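Local coordinates for protein 11S globulin subunit beta (Cucurbita maxima, PDB 2E9Q) that serves as a seed storage protein, a nutrient reservoir of the 11S globulin family whose subunits form hexamers built from linked acidic and basic chains, at residues K85-A90 and V143-Y148; I98-C103 and K127-R132; R39-E44 and E184-G189. All blocks are in the same frame, centred on the assembly; numbering follows the deposited sequence.

Contact 1: residues K85-A90 and V143-Y148; sequences KLIFVA and VSHWMY
Ile87 and Met147 face each other from strands that share no backbone pairing, their CA atoms 11.1 Å apart, so the two strands meet only through side chains pointing inward. From Ile87 the delta methyl leads. CG1 stands anti to the carbonyl carbon (chi1 -64°) and the chain then runs straight on, which carries CD1 across to within 3.6 Å of Met147 CE, tip to tip. Met147 reaches back along an extended stem and bends at its last torsion (chi3 -94°), swinging the methyl off the line of the chain. Two conformers of Met147 are modelled, so this approach, made by one, is less certain. The same CD1 comes obliquely upon the imidazole of His145, 3.9 Å from CE1, and thus touches both inward side chains of the opposing strand.

The arrangement is the interior of the N-terminal cupin barrel: strand 85-91, hydrogen-bonded to 135-139 and 155-162, lies in one sheet, and strand 145-149, between 74-81 and 93-98, lies in the other. His145 falls at the histidine of cupin motif 2, which binds the metal in many metal-dependent cupins, whereas Lys85 probably stands where motif 1 usually has a glutamate. Here a water joins these two positions. It accepts a hydrogen bond from Lys85 NZ at 3.2 Å and forms another with His145 NE2 at 3.0 Å, while the two nitrogens themselves stay 4.7 Å apart. The lysine chain, extended from chi2 to chi4, carries NZ to the water. Val139 packs on His145, and Leu76 and Arg96 on Met147. Ser144 and Trp146, flanking His145 in sequence, face outside the barrel, Ser144 OG hydrogen-bonded to Gln416 and Trp146 packed on Leu420, both of a neighbouring subunit.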
loop_
_atom_site.group_PDB
_atom_site.type_symbol
_atom_site.label_atom_id
_atom_site.label_comp_id
_atom_site.label_asym_id
_atom_site.label_seq_id
_atom_site.Cartn_x
_atom_site.Cartn_y
_atom_site.Cartn_z
ATOM N N LYS A 85 -16.787 -0.122 -4.602
ATOM C CA LYS A 85 -17.455 -0.148 -5.889
ATOM C C LYS A 85 -17.984 1.194 -6.347
ATOM O O LYS A 85 -18.332 2.071 -5.544
ATOM C CB LYS A 85 -18.651 -1.109 -5.855
ATOM C CG LYS A 85 -18.323 -2.579 -5.696
ATOM C CD LYS A 85 -19.604 -3.357 -5.419
ATOM C CE LYS A 85 -19.345 -4.848 -5.289
ATOM N NZ LYS A 85 -20.620 -5.617 -5.193
ATOM N N LEU A 86 -18.050 1.330 -7.659
ATOM C CA LEU A 86 -18.602 2.490 -8.297
ATOM C C LEU A 86 -19.665 1.822 -9.150
ATOM O O LEU A 86 -19.459 0.711 -9.655
ATOM C CB LEU A 86 -17.563 3.186 -9.162
ATOM C CG LEU A 86 -17.072 4.555 -8.696
ATOM C CD1 LEU A 86 -17.153 4.726 -7.192
ATOM C CD2 LEU A 86 -15.669 4.721 -9.202
ATOM N N ILE A 87 -20.806 2.479 -9.293
ATOM C CA ILE A 87 -21.901 1.922 -10.067
ATOM C C ILE A 87 -22.466 2.987 -10.965
ATOM O O ILE A 87 -22.997 3.992 -10.486
ATOM C CB ILE A 87 -23.011 1.420 -9.145
ATOM C CG1 ILE A 87 -22.483 0.272 -8.292
ATOM C CG2 ILE A 87 -24.216 1.012 -9.957
ATOM C CD1 ILE A 87 -23.511 -0.349 -7.362
ATOM N N PHE A 88 -22.336 2.786 -12.269
ATOM C CA PHE A 88 -22.869 3.750 -13.204
ATOM C C PHE A 88 -24.265 3.312 -13.608
ATOM O O PHE A 88 -24.460 2.174 -14.031
ATOM C CB PHE A 88 -21.993 3.856 -14.442
ATOM C CG PHE A 88 -22.500 4.839 -15.453
ATOM C CD1 PHE A 88 -22.431 6.207 -15.209
ATOM C CD2 PHE A 88 -23.048 4.399 -16.654
ATOM C CE1 PHE A 88 -22.895 7.129 -16.148
ATOM C CE2 PHE A 88 -23.514 5.307 -17.596
ATOM C CZ PHE A 88 -23.436 6.682 -17.339
ATOM N N VAL A 89 -25.231 4.219 -13.464
ATOM C CA VAL A 89 -26.626 3.953 -13.822
ATOM C C VAL A 89 -26.759 4.249 -15.310
ATOM O O VAL A 89 -26.899 5.397 -15.719
ATOM C CB VAL A 89 -27.590 4.862 -13.010
ATOM C CG1 VAL A 89 -29.028 4.634 -13.443
ATOM C CG2 VAL A 89 -27.437 4.571 -11.523
ATOM N N ALA A 90 -26.705 3.195 -16.117
ATOM C CA ALA A 90 -26.768 3.334 -17.563
ATOM C C ALA A 90 -28.178 3.586 -18.075
ATOM O O ALA A 90 -28.357 4.208 -19.122
ATOM C CB ALA A 90 -26.181 2.079 -18.230
ATOM N N VAL A 143 -19.713 -2.063 3.160
ATOM C CA VAL A 143 -20.997 -1.411 3.337
ATOM C C VAL A 143 -22.091 -2.120 2.547
ATOM O O VAL A 143 -21.944 -2.350 1.344
ATOM C CB VAL A 143 -20.919 0.058 2.875
ATOM C CG1 VAL A 143 -22.267 0.717 3.016
ATOM C CG2 VAL A 143 -19.857 0.793 3.681
ATOM N N SER A 144 -23.190 -2.458 3.219
ATOM C CA SER A 144 -24.294 -3.139 2.549
ATOM C C SER A 144 -25.190 -2.121 1.871
ATOM O O SER A 144 -25.364 -1.005 2.354
ATOM C CB SER A 144 -25.116 -3.966 3.536
ATOM O OG SER A 144 -25.825 -3.124 4.427
ATOM N N HIS A 145 -25.753 -2.514 0.739
ATOM C CA HIS A 145 -26.618 -1.639 -0.015
ATOM C C HIS A 145 -27.625 -2.468 -0.770
ATOM O O HIS A 145 -27.414 -3.658 -0.997
ATOM C CB HIS A 145 -25.800 -0.801 -0.994
ATOM C CG HIS A 145 -25.154 -1.596 -2.085
ATOM N ND1 HIS A 145 -25.393 -1.350 -3.421
ATOM C CD2 HIS A 145 -24.274 -2.626 -2.043
ATOM C CE1 HIS A 145 -24.690 -2.198 -4.153
ATOM N NE2 HIS A 145 -24.001 -2.981 -3.343
ATOM N N TRP A 146 -28.730 -1.835 -1.140
ATOM C CA TRP A 146 -29.789 -2.491 -1.890
ATOM C C TRP A 146 -30.344 -1.467 -2.869
ATOM O O TRP A 146 -30.321 -0.263 -2.601
ATOM C CB TRP A 146 -30.898 -2.990 -0.957
ATOM C CG TRP A 146 -31.483 -1.925 -0.070
ATOM C CD1 TRP A 146 -31.130 -1.652 1.221
ATOM C CD2 TRP A 146 -32.522 -0.989 -0.409
ATOM N NE1 TRP A 146 -31.882 -0.611 1.708
ATOM C CE2 TRP A 146 -32.745 -0.184 0.733
ATOM C CE3 TRP A 146 -33.285 -0.756 -1.562
ATOM C CZ2 TRP A 146 -33.703 0.844 0.757
ATOM C CZ3 TRP A 146 -34.244 0.276 -1.539
ATOM C CH2 TRP A 146 -34.441 1.059 -0.381
ATOM N N MET A 147 -30.812 -1.935 -4.015
ATOM C CA MET A 147 -31.357 -1.031 -5.005
ATOM C C MET A 147 -32.692 -1.530 -5.518
ATOM O O MET A 147 -32.910 -2.740 -5.655
ATOM C CB MET A 147 -30.368 -0.854 -6.155
ATOM C CG MET A 147 -29.093 -0.142 -5.727
ATOM S SD MET A 147 -27.876 0.013 -7.027
ATOM C CE MET A 147 -26.873 -1.435 -6.704
ATOM N N TYR A 148 -33.586 -0.578 -5.772
ATOM C CA TYR A 148 -34.924 -0.861 -6.242
ATOM C C TYR A 148 -35.220 -0.054 -7.494
ATOM O O TYR A 148 -34.853 1.113 -7.596
ATOM C CB TYR A 148 -35.936 -0.506 -5.152
ATOM C CG TYR A 148 -37.372 -0.528 -5.616
ATOM C CD1 TYR A 148 -38.083 -1.725 -5.700
ATOM C CD2 TYR A 148 -38.014 0.648 -6.000
ATOM C CE1 TYR A 148 -39.403 -1.749 -6.156
ATOM C CE2 TYR A 148 -39.331 0.637 -6.460
ATOM C CZ TYR A 148 -40.016 -0.566 -6.532
ATOM O OH TYR A 148 -41.313 -0.578 -6.980
HETATM O O HOH W 1 -21.636 -4.591 -2.348
#

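Contact 2: residues I98-C103 and K127-R132; sequences IAIPGC and KIRPFR
Ile98 begins the contact by laying its CG2 methyl over one face of the Arg129 guanidinium, 3.5 Å above the plane and displaced toward the rim on the NE side. The methyl lies between the backbone N and the carbonyl carbon of its own residue, while CG1, anti to the N (chi1 177°), is left to pack on Val143. Arg129 arrives with a chain extended from CG to NE, and the CD methylene of Lys127 lies against the opposite face, so the flat group is held between aliphatic carbons. A second conformer of Arg129 is also modelled. Ile98 O comes within 3.2 Å of Arg129 NH2 at an angle too poor for a bond; the charge is met by Glu105, which forms a salt bridge to NH2.

Strands 93-98 and 129-132 pair antiparallel in one sheet of the N-terminal cupin domain, where Arg96 is bonded to Arg129 through the backbone. A water also joins the main chains: it accepts from Ile98 N at 3.0 Å and donates to Lys127 O, a bond that is unusually short in the model. The water also accepts from Arg129 NE at 3.0 Å, in the plane of the guanidinium at its edge.

Ala99 turns its methyl away and packs on Met419 of a neighbouring subunit. Ile100 next brings CG2 to 4.1 Å from Arg129 NH2, the two side chains crossing at about a right angle while the end of the isoleucine leads away. A type II turn then runs from Ile100 to Cys103, with Pro101 beside Asn408 of the neighbouring subunit and Gly102 accommodating the positive phi of 81°. Cys103 closes the turn and is bonded through SG to Cys282, the disulfide that links the acidic and basic chains of the processed subunit.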
loop_
_atom_site.group_PDB
_atom_site.type_symbol
_atom_site.label_atom_id
_atom_site.label_comp_id
_atom_site.label_asym_id
_atom_site.label_seq_id
_atom_site.Cartn_x
_atom_site.Cartn_y
_atom_site.Cartn_z
ATOM N N ILE A 98 -28.086 2.803 1.680
ATOM C CA ILE A 98 -26.715 2.459 2.007
ATOM C C ILE A 98 -26.328 2.982 3.382
ATOM O O ILE A 98 -26.045 4.166 3.564
ATOM C CB ILE A 98 -25.736 2.983 0.927
ATOM C CG1 ILE A 98 -24.299 2.675 1.340
ATOM C CG2 ILE A 98 -25.952 4.463 0.685
ATOM C CD1 ILE A 98 -23.271 2.951 0.250
ATOM N N ALA A 99 -26.301 2.059 4.337
ATOM C CA ALA A 99 -25.993 2.334 5.737
ATOM C C ALA A 99 -24.748 3.151 6.099
ATOM O O ALA A 99 -24.866 4.212 6.713
ATOM C CB ALA A 99 -25.966 1.014 6.510
ATOM N N ILE A 100 -23.571 2.655 5.722
ATOM C CA ILE A 100 -22.283 3.278 6.048
ATOM C C ILE A 100 -22.132 3.433 7.572
ATOM O O ILE A 100 -22.700 4.337 8.192
ATOM C CB ILE A 100 -22.040 4.646 5.298
ATOM C CG1 ILE A 100 -21.155 5.566 6.145
ATOM C CG2 ILE A 100 -23.340 5.305 4.910
ATOM C CD1 ILE A 100 -19.774 5.025 6.414
ATOM N N PRO A 101 -21.342 2.530 8.186
ATOM C CA PRO A 101 -21.016 2.412 9.612
ATOM C C PRO A 101 -20.737 3.691 10.386
ATOM O O PRO A 101 -20.146 4.644 9.871
ATOM C CB PRO A 101 -19.820 1.462 9.616
ATOM C CG PRO A 101 -19.207 1.665 8.259
ATOM C CD PRO A 101 -20.428 1.692 7.392
ATOM N N GLY A 102 -21.165 3.685 11.645
ATOM C CA GLY A 102 -20.976 4.833 12.506
ATOM C C GLY A 102 -22.038 5.868 12.229
ATOM O O GLY A 102 -22.415 6.635 13.113
ATOM N N CYS A 103 -22.536 5.879 10.998
ATOM C CA CYS A 103 -23.553 6.838 10.600
ATOM C C CYS A 103 -24.976 6.333 10.764
ATOM O O CYS A 103 -25.752 6.332 9.804
ATOM C CB CYS A 103 -23.343 7.255 9.150
ATOM S SG CYS A 103 -21.697 7.944 8.824
ATOM N N LYS A 127 -31.871 6.653 5.352
ATOM C CA LYS A 127 -32.323 7.618 4.365
ATOM C C LYS A 127 -32.611 6.865 3.072
ATOM O O LYS A 127 -31.916 5.907 2.742
ATOM C CB LYS A 127 -31.231 8.660 4.104
ATOM C CG LYS A 127 -31.489 9.565 2.912
ATOM C CD LYS A 127 -30.255 10.397 2.564
ATOM C CE LYS A 127 -29.931 11.420 3.644
ATOM N NZ LYS A 127 -28.677 12.179 3.345
ATOM N N ILE A 128 -33.638 7.291 2.350
ATOM C CA ILE A 128 -33.984 6.665 1.087
ATOM C C ILE A 128 -33.389 7.557 0.018
ATOM O O ILE A 128 -33.838 8.684 -0.185
ATOM C CB ILE A 128 -35.507 6.568 0.897
ATOM C CG1 ILE A 128 -36.102 5.616 1.944
ATOM C CG2 ILE A 128 -35.829 6.095 -0.516
ATOM C CD1 ILE A 128 -35.646 4.176 1.810
ATOM N N ARG A 129 -32.379 7.035 -0.665
ATOM C CA ARG A 129 -31.655 7.776 -1.687
ATOM C C ARG A 129 -32.081 7.414 -3.099
ATOM O O ARG A 129 -31.922 6.275 -3.534
ATOM C CB ARG A 129 -30.159 7.543 -1.512
ATOM C CG ARG A 129 -29.764 7.448 -0.053
ATOM C CD ARG A 129 -28.278 7.556 0.153
ATOM N NE ARG A 129 -27.935 7.248 1.536
ATOM C CZ ARG A 129 -26.849 7.694 2.152
ATOM N NH1 ARG A 129 -25.998 8.477 1.502
ATOM N NH2 ARG A 129 -26.614 7.356 3.413
ATOM N N PRO A 130 -32.641 8.382 -3.830
ATOM C CA PRO A 130 -33.083 8.150 -5.201
ATOM C C PRO A 130 -31.893 8.341 -6.136
ATOM O O PRO A 130 -30.911 8.985 -5.774
ATOM C CB PRO A 130 -34.146 9.223 -5.397
ATOM C CG PRO A 130 -33.574 10.377 -4.611
ATOM C CD PRO A 130 -33.092 9.704 -3.347
ATOM N N PHE A 131 -31.976 7.765 -7.325
ATOM C CA PHE A 131 -30.911 7.901 -8.304
ATOM C C PHE A 131 -31.531 7.733 -9.675
ATOM O O PHE A 131 -32.595 7.133 -9.815
ATOM C CB PHE A 131 -29.812 6.855 -8.070
ATOM C CG PHE A 131 -30.289 5.438 -8.166
ATOM C CD1 PHE A 131 -30.483 4.838 -9.403
ATOM C CD2 PHE A 131 -30.568 4.707 -7.015
ATOM C CE1 PHE A 131 -30.953 3.533 -9.488
ATOM C CE2 PHE A 131 -31.037 3.404 -7.089
ATOM C CZ PHE A 131 -31.231 2.814 -8.325
ATOM N N ARG A 132 -30.857 8.252 -10.687
ATOM C CA ARG A 132 -31.367 8.175 -12.039
ATOM C C ARG A 132 -30.225 8.032 -13.033
ATOM O O ARG A 132 -29.052 8.156 -12.673
ATOM C CB ARG A 132 -32.154 9.446 -12.341
ATOM C CG ARG A 132 -31.309 10.683 -12.185
ATOM C CD ARG A 132 -32.077 11.941 -12.532
ATOM N NE ARG A 132 -31.172 12.991 -12.986
ATOM C CZ ARG A 132 -30.146 13.454 -12.284
ATOM N NH1 ARG A 132 -29.883 12.966 -11.078
ATOM N NH2 ARG A 132 -29.365 14.390 -12.803
HETATM O O HOH W 2 -29.508 5.183 2.939
#

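Contact 3: residues R39-E44 and E184-G189; sequences RRAEAE and EQVERG
Val186 is the residue of the 184-189 loop that meets strand 39-43, and it divides its two methyls between Arg39 and Ala41. Ahead of it, Glu184 is tethered through its backbone N to Asp240, and the side chain of Gln185 packs on Phe362 of a neighbouring subunit.

At Val186 the branches split the work. CG2, anti to the backbone N, lies along the aliphatic part of Arg39, 3.5 Å from CD and 3.7 Å from CG, the two side chains sliding past each other in opposite directions. CG1 faces Ala41 CB more loosely at 4.1 Å. Strand 39-43 is the outermost strand of its sheet in the N-terminal cupin domain, paired with strand 46-50 in a hairpin, and Val186 also packs on Val50 of the second arm; it thus packs against both strands of the hairpin.

Arg39 bends at chi3 (-67°), which turns the edge of its guanidinium toward the carbonyl of Val186; NH2 stops 3.8 Å from Val186 O, too far to bond. Next in sequence, Glu187 OE1 forms a salt bridge with Arg241. Arg188 NH1 is hydrogen-bonded to Pro172 O, and NE of the same Arg188 remains 6.7 Å from Arg39 NH2.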
loop_
_atom_site.group_PDB
_atom_site.type_symbol
_atom_site.label_atom_id
_atom_site.label_comp_id
_atom_site.label_asym_id
_atom_site.label_seq_id
_atom_site.Cartn_x
_atom_site.Cartn_y
_atom_site.Cartn_z
ATOM N N ARG A 39 -20.349 -14.759 -17.758
ATOM C CA ARG A 39 -21.204 -15.538 -16.877
ATOM C C ARG A 39 -22.512 -14.790 -16.598
ATOM O O ARG A 39 -22.558 -13.568 -16.649
ATOM C CB ARG A 39 -20.442 -15.829 -15.582
ATOM C CG ARG A 39 -20.663 -17.225 -15.034
ATOM C CD ARG A 39 -19.617 -17.608 -13.980
ATOM N NE ARG A 39 -18.264 -17.737 -14.532
ATOM C CZ ARG A 39 -17.263 -16.892 -14.280
ATOM N NH1 ARG A 39 -16.069 -17.096 -14.828
ATOM N NH2 ARG A 39 -17.451 -15.844 -13.477
ATOM N N ARG A 40 -23.572 -15.534 -16.288
ATOM C CA ARG A 40 -24.881 -14.942 -16.062
ATOM C C ARG A 40 -25.718 -15.674 -15.032
ATOM O O ARG A 40 -25.706 -16.899 -14.979
ATOM C CB ARG A 40 -25.669 -14.879 -17.369
ATOM C CG ARG A 40 -25.125 -13.877 -18.352
ATOM C CD ARG A 40 -25.834 -13.941 -19.688
ATOM N NE ARG A 40 -25.145 -13.100 -20.656
ATOM C CZ ARG A 40 -23.853 -13.210 -20.949
ATOM N NH1 ARG A 40 -23.100 -14.133 -20.356
ATOM N NH2 ARG A 40 -23.307 -12.385 -21.829
ATOM N N ALA A 41 -26.447 -14.905 -14.224
ATOM C CA ALA A 41 -27.327 -15.451 -13.192
ATOM C C ALA A 41 -28.711 -14.805 -13.306
ATOM O O ALA A 41 -28.882 -13.596 -13.107
ATOM C CB ALA A 41 -26.743 -15.200 -11.802
ATOM N N GLU A 42 -29.700 -15.624 -13.634
ATOM C CA GLU A 42 -31.071 -15.164 -13.794
ATOM C C GLU A 42 -31.758 -15.069 -12.438
ATOM O O GLU A 42 -31.613 -15.941 -11.586
ATOM C CB GLU A 42 -31.832 -16.136 -14.711
ATOM C CG GLU A 42 -31.297 -16.196 -16.145
ATOM C CD GLU A 42 -31.705 -14.991 -16.975
ATOM O OE1 GLU A 42 -31.017 -14.696 -17.982
ATOM O OE2 GLU A 42 -32.722 -14.347 -16.618
ATOM N N ALA A 43 -32.504 -13.998 -12.234
ATOM C CA ALA A 43 -33.209 -13.830 -10.977
ATOM C C ALA A 43 -34.695 -13.654 -11.259
ATOM O O ALA A 43 -35.105 -13.516 -12.410
ATOM C CB ALA A 43 -32.662 -12.610 -10.220
ATOM N N GLU A 44 -35.492 -13.659 -10.203
ATOM C CA GLU A 44 -36.926 -13.494 -10.341
ATOM C C GLU A 44 -37.284 -12.201 -11.056
ATOM O O GLU A 44 -38.148 -12.201 -11.934
ATOM C CB GLU A 44 -37.593 -13.531 -8.963
ATOM C CG GLU A 44 -39.096 -13.256 -8.988
ATOM C CD GLU A 44 -39.724 -13.335 -7.606
ATOM O OE1 GLU A 44 -40.476 -14.297 -7.338
ATOM O OE2 GLU A 44 -39.455 -12.436 -6.780
ATOM N N GLU A 184 -26.637 -17.444 -6.046
ATOM C CA GLU A 184 -25.619 -18.391 -6.471
ATOM C C GLU A 184 -24.404 -17.522 -6.787
ATOM O O GLU A 184 -24.180 -17.165 -7.939
ATOM C CB GLU A 184 -26.091 -19.143 -7.715
ATOM C CG GLU A 184 -26.021 -20.657 -7.569
ATOM C CD GLU A 184 -26.995 -21.385 -8.481
ATOM O OE1 GLU A 184 -26.875 -21.243 -9.717
ATOM O OE2 GLU A 184 -27.887 -22.097 -7.959
ATOM N N GLN A 185 -23.643 -17.169 -5.747
ATOM C CA GLN A 185 -22.465 -16.306 -5.880
ATOM C C GLN A 185 -21.728 -16.518 -7.195
ATOM O O GLN A 185 -21.064 -17.541 -7.396
ATOM C CB GLN A 185 -21.512 -16.558 -4.706
ATOM C CG GLN A 185 -21.051 -15.293 -3.992
ATOM C CD GLN A 185 -22.200 -14.517 -3.368
ATOM O OE1 GLN A 185 -22.808 -14.957 -2.394
ATOM N NE2 GLN A 185 -22.505 -13.362 -3.937
ATOM N N VAL A 186 -21.861 -15.541 -8.087
ATOM C CA VAL A 186 -21.239 -15.594 -9.404
ATOM C C VAL A 186 -20.197 -14.493 -9.580
ATOM O O VAL A 186 -19.437 -14.502 -10.552
ATOM C CB VAL A 186 -22.299 -15.462 -10.528
ATOM C CG1 VAL A 186 -23.015 -14.121 -10.417
ATOM C CG2 VAL A 186 -21.631 -15.617 -11.902
ATOM N N GLU A 187 -20.174 -13.543 -8.645
ATOM C CA GLU A 187 -19.210 -12.449 -8.692
ATOM C C GLU A 187 -17.855 -13.072 -9.005
ATOM O O GLU A 187 -17.092 -12.555 -9.823
ATOM C CB GLU A 187 -19.155 -11.719 -7.347
ATOM C CG GLU A 187 -20.507 -11.210 -6.866
ATOM C CD GLU A 187 -21.403 -12.318 -6.341
ATOM O OE1 GLU A 187 -22.590 -12.052 -6.069
ATOM O OE2 GLU A 187 -20.917 -13.460 -6.191
ATOM N N ARG A 188 -17.579 -14.200 -8.354
ATOM C CA ARG A 188 -16.339 -14.945 -8.557
ATOM C C ARG A 188 -16.649 -16.438 -8.446
ATOM O O ARG A 188 -15.789 -17.287 -8.697
ATOM C CB ARG A 188 -15.301 -14.550 -7.507
ATOM C CG ARG A 188 -15.071 -13.048 -7.399
ATOM C CD ARG A 188 -14.629 -12.446 -8.725
ATOM N NE ARG A 188 -13.286 -12.856 -9.117
ATOM C CZ ARG A 188 -12.175 -12.284 -8.672
ATOM N NH1 ARG A 188 -12.245 -11.275 -7.816
ATOM N NH2 ARG A 188 -10.991 -12.709 -9.100
ATOM N N GLY A 189 -17.888 -16.739 -8.061
ATOM C CA GLY A 189 -18.339 -18.116 -7.925
ATOM C C GLY A 189 -17.449 -19.019 -7.094
ATOM O O GLY A 189 -17.414 -18.924 -5.870
#

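Overall arrangement
From the N terminus the chain first lays down 39-44, an edge strand which 184-189 later packs against, so contact 3 closes the longest loop, with 139 residues between its segments. Inside that loop, 85-90 and 143-148 close contact 1, and inside this in turn 98-103 and 127-132 close contact 2; the three nest without crossing. Contact 1 joins the two sheets across the barrel interior, contact 2 joins the loop after strand 93-98 to strand 129-132 of one of them, and contact 3 fastens a loop to the edge of the other. Contacts 1 and 2 touch, Val89 packing on Phe131, whereas the nearest atoms of contacts 2 and 3 are about 16 Å apart.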